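Local coordinates for dimethyl-sulfide monooxygenase (Hyphomicrobium sulfonivorans, PDB 6AK1), which oxidises dimethyl sulfide to methanethiol and formaldehyde with NADH and oxygen, as the FMN-dependent large subunit of a two-component monooxygenase, at residues A[174-179]-A[189-194]; A[181-186]-A[213-218]. All coordinates share one frame; numbering follows the deposited sequence.

In the fold
Helix 157-174 ends at the start of interaction 1, and the chain then runs through a loop into strand 181-184, turns, and returns along strand 189-191. Interaction 1 closes this short excursion by setting 189-194 against 174-179. Interaction 2 starts within that excursion, at 181-186, and reaches 213-218, in the loop that follows strand 207-208 and precedes strand 223-227 of the parallel barrel sheet. The two loops therefore cross. Their centres lie about 7 Å apart, and the antiparallel pairing of 181-184 with 189-191 joins them. Together they link the helix exit, the small hairpin and the approach to the barrel strand, at the surface of the TIM-barrel fold.

Interaction 1. Residues A[174-179]-A[189-194]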
loop_
_atom_site.group_PDB
_atom_site.type_symbol
_atom_site.label_atom_id
_atom_site.label_comp_id
_atom_site.label_asym_id
_atom_site.label_seq_id
_atom_site.Cartn_x
_atom_site.Cartn_y
_atom_site.Cartn_z
ATOM N N GLY A 174 -14.458 19.009 2.870
ATOM C CA GLY A 174 -15.453 20.061 2.747
ATOM C C GLY A 174 -16.529 20.132 3.812
ATOM O O GLY A 174 -17.032 21.220 4.120
ATOM N N SER A 175 -16.878 18.985 4.395
ATOM C CA SER A 175 -18.072 18.915 5.231
ATOM C C SER A 175 -17.947 19.777 6.489
ATOM O O SER A 175 -18.893 20.484 6.854
ATOM C CB SER A 175 -18.371 17.466 5.593
ATOM O OG SER A 175 -19.563 17.422 6.344
ATOM N N TRP A 176 -16.807 19.727 7.184
ATOM C CA TRP A 176 -16.584 20.608 8.334
ATOM C C TRP A 176 -15.534 21.645 7.967
ATOM O O TRP A 176 -14.468 21.294 7.454
ATOM C CB TRP A 176 -16.117 19.869 9.600
ATOM C CG TRP A 176 -17.013 18.798 10.150
ATOM C CD1 TRP A 176 -17.725 17.873 9.443
ATOM C CD2 TRP A 176 -17.263 18.522 11.535
ATOM N NE1 TRP A 176 -18.411 17.045 10.296
ATOM C CE2 TRP A 176 -18.152 17.425 11.589
ATOM C CE3 TRP A 176 -16.826 19.098 12.735
ATOM C CZ2 TRP A 176 -18.617 16.891 12.796
ATOM C CZ3 TRP A 176 -17.297 18.573 13.944
ATOM C CH2 TRP A 176 -18.183 17.483 13.962
ATOM N N GLU A 177 -15.835 22.913 8.228
ATOM C CA GLU A 177 -14.844 23.967 8.073
ATOM C C GLU A 177 -13.821 23.903 9.207
ATOM O O GLU A 177 -14.097 23.401 10.305
ATOM C CB GLU A 177 -15.504 25.347 8.067
ATOM C CG GLU A 177 -16.492 25.580 6.938
ATOM C CD GLU A 177 -17.266 26.892 7.108
ATOM O OE1 GLU A 177 -16.638 27.901 7.496
ATOM O OE2 GLU A 177 -18.495 26.911 6.871
ATOM N N ASP A 178 -12.633 24.444 8.920
ATOM C CA ASP A 178 -11.538 24.454 9.885
ATOM C C ASP A 178 -11.974 24.961 11.251
ATOM O O ASP A 178 -11.594 24.391 12.276
ATOM C CB ASP A 178 -10.384 25.309 9.360
ATOM C CG ASP A 178 -9.550 24.588 8.310
ATOM O OD1 ASP A 178 -9.876 23.428 7.951
ATOM O OD2 ASP A 178 -8.553 25.185 7.844
ATOM N N ASP A 179 -12.783 26.017 11.301
ATOM C CA ASP A 179 -13.110 26.613 12.588
ATOM C C ASP A 179 -14.508 26.225 13.091
ATOM O O ASP A 179 -15.039 26.886 13.990
ATOM C CB ASP A 179 -12.933 28.133 12.523
ATOM C CG ASP A 179 -14.093 28.825 11.877
ATOM O OD1 ASP A 179 -14.717 28.221 10.974
ATOM O OD2 ASP A 179 -14.385 29.976 12.282
ATOM N N VAL A 189 -19.852 25.321 23.835
ATOM C CA VAL A 189 -19.999 24.997 22.421
ATOM C C VAL A 189 -18.875 24.039 22.043
ATOM O O VAL A 189 -17.694 24.404 22.058
ATOM C CB VAL A 189 -19.988 26.262 21.549
ATOM C CG1 VAL A 189 -20.053 25.900 20.069
ATOM C CG2 VAL A 189 -21.161 27.185 21.946
ATOM N N PHE A 190 -19.234 22.806 21.692
ATOM C CA PHE A 190 -18.221 21.903 21.182
ATOM C C PHE A 190 -17.984 22.144 19.695
ATOM O O PHE A 190 -16.837 22.312 19.263
ATOM C CB PHE A 190 -18.606 20.446 21.446
ATOM C CG PHE A 190 -17.440 19.499 21.310
ATOM C CD1 PHE A 190 -17.060 19.024 20.068
ATOM C CD2 PHE A 190 -16.682 19.143 22.419
ATOM C CE1 PHE A 190 -15.969 18.171 19.940
ATOM C CE2 PHE A 190 -15.581 18.293 22.286
ATOM C CZ PHE A 190 -15.228 17.821 21.055
ATOM N N THR A 191 -19.057 22.179 18.901
ATOM C CA THR A 191 -18.985 22.463 17.471
ATOM C C THR A 191 -20.042 23.502 17.100
ATOM O O THR A 191 -21.180 23.455 17.586
ATOM C CB THR A 191 -19.197 21.184 16.628
ATOM O OG1 THR A 191 -18.223 20.200 16.981
ATOM C CG2 THR A 191 -19.080 21.481 15.135
ATOM N N ASP A 192 -19.665 24.439 16.240
ATOM C CA ASP A 192 -20.604 25.418 15.707
ATOM C C ASP A 192 -21.263 24.822 14.465
ATOM O O ASP A 192 -20.637 24.732 13.403
ATOM C CB ASP A 192 -19.892 26.736 15.399
ATOM C CG ASP A 192 -20.824 27.792 14.765
ATOM O OD1 ASP A 192 -22.058 27.558 14.627
ATOM O OD2 ASP A 192 -20.296 28.855 14.387
ATOM N N GLY A 193 -22.541 24.455 14.597
ATOM C CA GLY A 193 -23.289 23.776 13.553
ATOM C C GLY A 193 -23.519 24.586 12.285
ATOM O O GLY A 193 -23.982 24.016 11.291
ATOM N N SER A 194 -23.221 25.891 12.290
ATOM C CA SER A 194 -23.296 26.659 11.053
ATOM C C SER A 194 -22.037 26.526 10.212
ATOM O O SER A 194 -22.006 27.035 9.087
ATOM C CB SER A 194 -23.566 28.145 11.335
ATOM O OG SER A 194 -22.430 28.795 11.872
#
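Trp176 and Thr191 bury the most surface here, their side chains crossing at about a right angle. The six-membered part of the indole makes the touch: Trp176 CZ3 lies 3.6 Å from Thr191 CG2, and the same carbon is as near to Thr191 OG1, whose approach to the ring is oblique. Thr191 presents both branches because OG1 stands anti to its carbonyl carbon (chi1 -58°) while CG2 lies beside that carbon. A beta-branched threonine suits this partly exposed position, offering a methyl to the ring and a hydroxyl beside it. At the other end of the indole, NE1 donates to His212 O, which helps fix the ring's rotation. Glu177 OE2, bonded to His197, comes only within 4.2 Å of Ser194 O. Beyond Thr191 the chain bends in an Asx turn: Asp192 OD1 accepts from Ser194 N at 3.1 Å and from Ser194 OG, both above one face of the carboxylate. An alanine in place of Trp176 would probably open a gap beside Thr191 CG2 and leave His212 O without its indole donor. With no hydrogen bond crossing between the segments, the contact rests on van der Waals packing, while polar bonds hold each segment separately.

Interaction 2. Residues A[181-186]-A[213-218]; sequences VKRDKK and ICEPSP
Glu215 OE1 receives the shortest polar bond of the contact, from Arg183 NH2 at 2.8 Å. The other carboxylate oxygen, Glu215 OE2, accepts from Arg183 NE at 3.2 Å, the straighter bond of the two at 164°. The arginine thus grips side-on, through NE and one terminal nitrogen, giving each nitrogen its own oxygen in a two-pronged salt bridge. OE2 uses its syn lone pair and lies almost in the guanidinium plane. OE1 is also met on its syn side, but from somewhat out of the carboxylate plane, in keeping with the 29° between the two flat groups. Although the groups are nearly coplanar, the side chains that carry them cross at about a right angle.

Both residues suit this place by their length. The Arg183 side chain sets out toward 213-218 and stays extended from CG to NE, which brings the guanidinium edge to the glutamate. Glu215 reaches out to meet it: its CG sits between the backbone N and the carbonyl carbon (chi1 76°), and the chain runs extended beyond that. Val181 flanks the glutamate, with CG1 3.6 Å from Glu215 OE2 and CG2 3.9 Å from Glu215 CB. The second methyl also packs loosely on the proline that follows, Val181 CG2 to Pro216 CD being 4.2 Å. A compact, branched valine can thereby touch the carboxylate, the aliphatic stem and the proline ring together. Trp176 touches Val181, Glu215 and Pro216, joining this patch to the neighbouring contact, while the carbonyl of Glu215 is hydrogen-bonded to His124 of helix 112-126.

The contact therefore ties the small hairpin to the loop that leads toward barrel strand 223-227. Paired charges orient it, and the apolar flank is likely to strengthen their attraction by limiting the water around Glu215, although the arginine itself is exposed.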
loop_
_atom_site.group_PDB
_atom_site.type_symbol
_atom_site.label_atom_id
_atom_site.label_comp_id
_atom_site.label_asym_id
_atom_site.label_seq_id
_atom_site.Cartn_x
_atom_site.Cartn_y
_atom_site.Cartn_z
ATOM N N VAL A 181 -15.117 23.389 14.855
ATOM C CA VAL A 181 -14.939 22.820 16.187
ATOM C C VAL A 181 -14.373 23.882 17.119
ATOM O O VAL A 181 -13.380 24.545 16.801
ATOM C CB VAL A 181 -14.034 21.575 16.133
ATOM C CG1 VAL A 181 -13.713 21.090 17.536
ATOM C CG2 VAL A 181 -14.714 20.458 15.344
ATOM N N LYS A 182 -15.009 24.050 18.275
ATOM C CA LYS A 182 -14.613 25.036 19.272
ATOM C C LYS A 182 -14.015 24.411 20.518
ATOM O O LYS A 182 -13.092 24.985 21.099
ATOM C CB LYS A 182 -15.822 25.892 19.701
ATOM C CG LYS A 182 -16.572 26.562 18.580
ATOM C CD LYS A 182 -15.660 27.462 17.739
ATOM C CE LYS A 182 -16.467 28.191 16.678
ATOM N NZ LYS A 182 -15.594 28.881 15.702
ATOM N N ARG A 183 -14.559 23.270 20.960
ATOM C CA ARG A 183 -14.076 22.559 22.147
ATOM C C ARG A 183 -14.007 23.497 23.348
ATOM O O ARG A 183 -13.088 23.445 24.159
ATOM C CB ARG A 183 -12.716 21.891 21.871
ATOM C CG ARG A 183 -12.821 20.606 21.021
ATOM C CD ARG A 183 -11.499 20.071 20.490
ATOM N NE ARG A 183 -11.674 18.721 19.937
ATOM C CZ ARG A 183 -11.580 17.609 20.669
ATOM N NH1 ARG A 183 -11.299 17.690 21.971
ATOM N NH2 ARG A 183 -11.780 16.420 20.117
ATOM N N ASP A 184 -14.993 24.365 23.458
ATOM C CA ASP A 184 -14.951 25.502 24.381
ATOM C C ASP A 184 -15.758 25.137 25.627
ATOM O O ASP A 184 -16.981 25.228 25.632
ATOM C CB ASP A 184 -15.493 26.746 23.682
ATOM C CG ASP A 184 -15.274 28.037 24.476
ATOM O OD1 ASP A 184 -15.318 28.009 25.719
ATOM O OD2 ASP A 184 -15.084 29.095 23.835
ATOM N N LYS A 185 -15.070 24.716 26.687
ATOM C CA LYS A 185 -15.777 24.277 27.890
ATOM C C LYS A 185 -16.552 25.414 28.550
ATOM O O LYS A 185 -17.619 25.181 29.131
ATOM C CB LYS A 185 -14.795 23.668 28.888
ATOM C CG LYS A 185 -14.292 22.271 28.519
ATOM C CD LYS A 185 -13.566 21.659 29.709
ATOM C CE LYS A 185 -13.246 20.193 29.481
ATOM N NZ LYS A 185 -12.780 19.544 30.758
ATOM N N LYS A 186 -16.052 26.644 28.467
ATOM C CA LYS A 186 -16.727 27.750 29.145
ATOM C C LYS A 186 -17.978 28.191 28.392
ATOM O O LYS A 186 -19.056 28.295 28.984
ATOM C CB LYS A 186 -15.759 28.919 29.351
ATOM C CG LYS A 186 -14.798 28.704 30.517
ATOM C CD LYS A 186 -15.527 28.063 31.707
ATOM C CE LYS A 186 -14.606 27.868 32.908
ATOM N NZ LYS A 186 -15.244 26.975 33.944
ATOM N N ILE A 213 -19.336 12.272 9.994
ATOM C CA ILE A 213 -19.696 12.090 11.397
ATOM C C ILE A 213 -18.452 12.214 12.281
ATOM O O ILE A 213 -18.530 12.020 13.497
ATOM C CB ILE A 213 -20.439 10.748 11.587
ATOM C CG1 ILE A 213 -21.374 10.788 12.797
ATOM C CG2 ILE A 213 -19.475 9.568 11.683
ATOM C CD1 ILE A 213 -22.362 9.615 12.845
ATOM N N CYS A 214 -17.306 12.567 11.685
ATOM C CA CYS A 214 -16.059 12.810 12.411
ATOM C C CYS A 214 -15.610 14.259 12.278
ATOM O O CYS A 214 -15.734 14.863 11.201
ATOM C CB CYS A 214 -14.908 11.934 11.893
ATOM S SG CYS A 214 -15.239 10.193 11.840
ATOM N N GLU A 215 -15.012 14.787 13.351
ATOM C CA GLU A 215 -14.424 16.113 13.281
ATOM C C GLU A 215 -13.117 16.053 12.495
ATOM O O GLU A 215 -12.537 14.975 12.329
ATOM C CB GLU A 215 -14.190 16.680 14.684
ATOM C CG GLU A 215 -12.998 16.101 15.424
ATOM C CD GLU A 215 -12.830 16.708 16.819
ATOM O OE1 GLU A 215 -13.261 16.064 17.798
ATOM O OE2 GLU A 215 -12.274 17.829 16.928
ATOM N N PRO A 216 -12.654 17.191 11.970
ATOM C CA PRO A 216 -11.414 17.197 11.172
ATOM C C PRO A 216 -10.236 16.603 11.928
ATOM O O PRO A 216 -9.981 16.940 13.086
ATOM C CB PRO A 216 -11.197 18.685 10.872
ATOM C CG PRO A 216 -12.562 19.240 10.834
ATOM C CD PRO A 216 -13.366 18.480 11.877
ATOM N N SER A 217 -9.531 15.698 11.263
ATOM C CA SER A 217 -8.348 15.017 11.767
ATOM C C SER A 217 -7.089 15.741 11.295
ATOM O O SER A 217 -7.148 16.605 10.413
ATOM C CB SER A 217 -8.361 13.552 11.301
ATOM O OG SER A 217 -8.449 13.457 9.876
ATOM N N PRO A 218 -5.921 15.427 11.881
ATOM C CA PRO A 218 -4.698 16.194 11.554
ATOM C C PRO A 218 -4.362 16.308 10.068
ATOM O O PRO A 218 -3.923 17.378 9.640
ATOM C CB PRO A 218 -3.613 15.433 12.324
ATOM C CG PRO A 218 -4.319 14.938 13.540
ATOM C CD PRO A 218 -5.736 14.609 13.101
#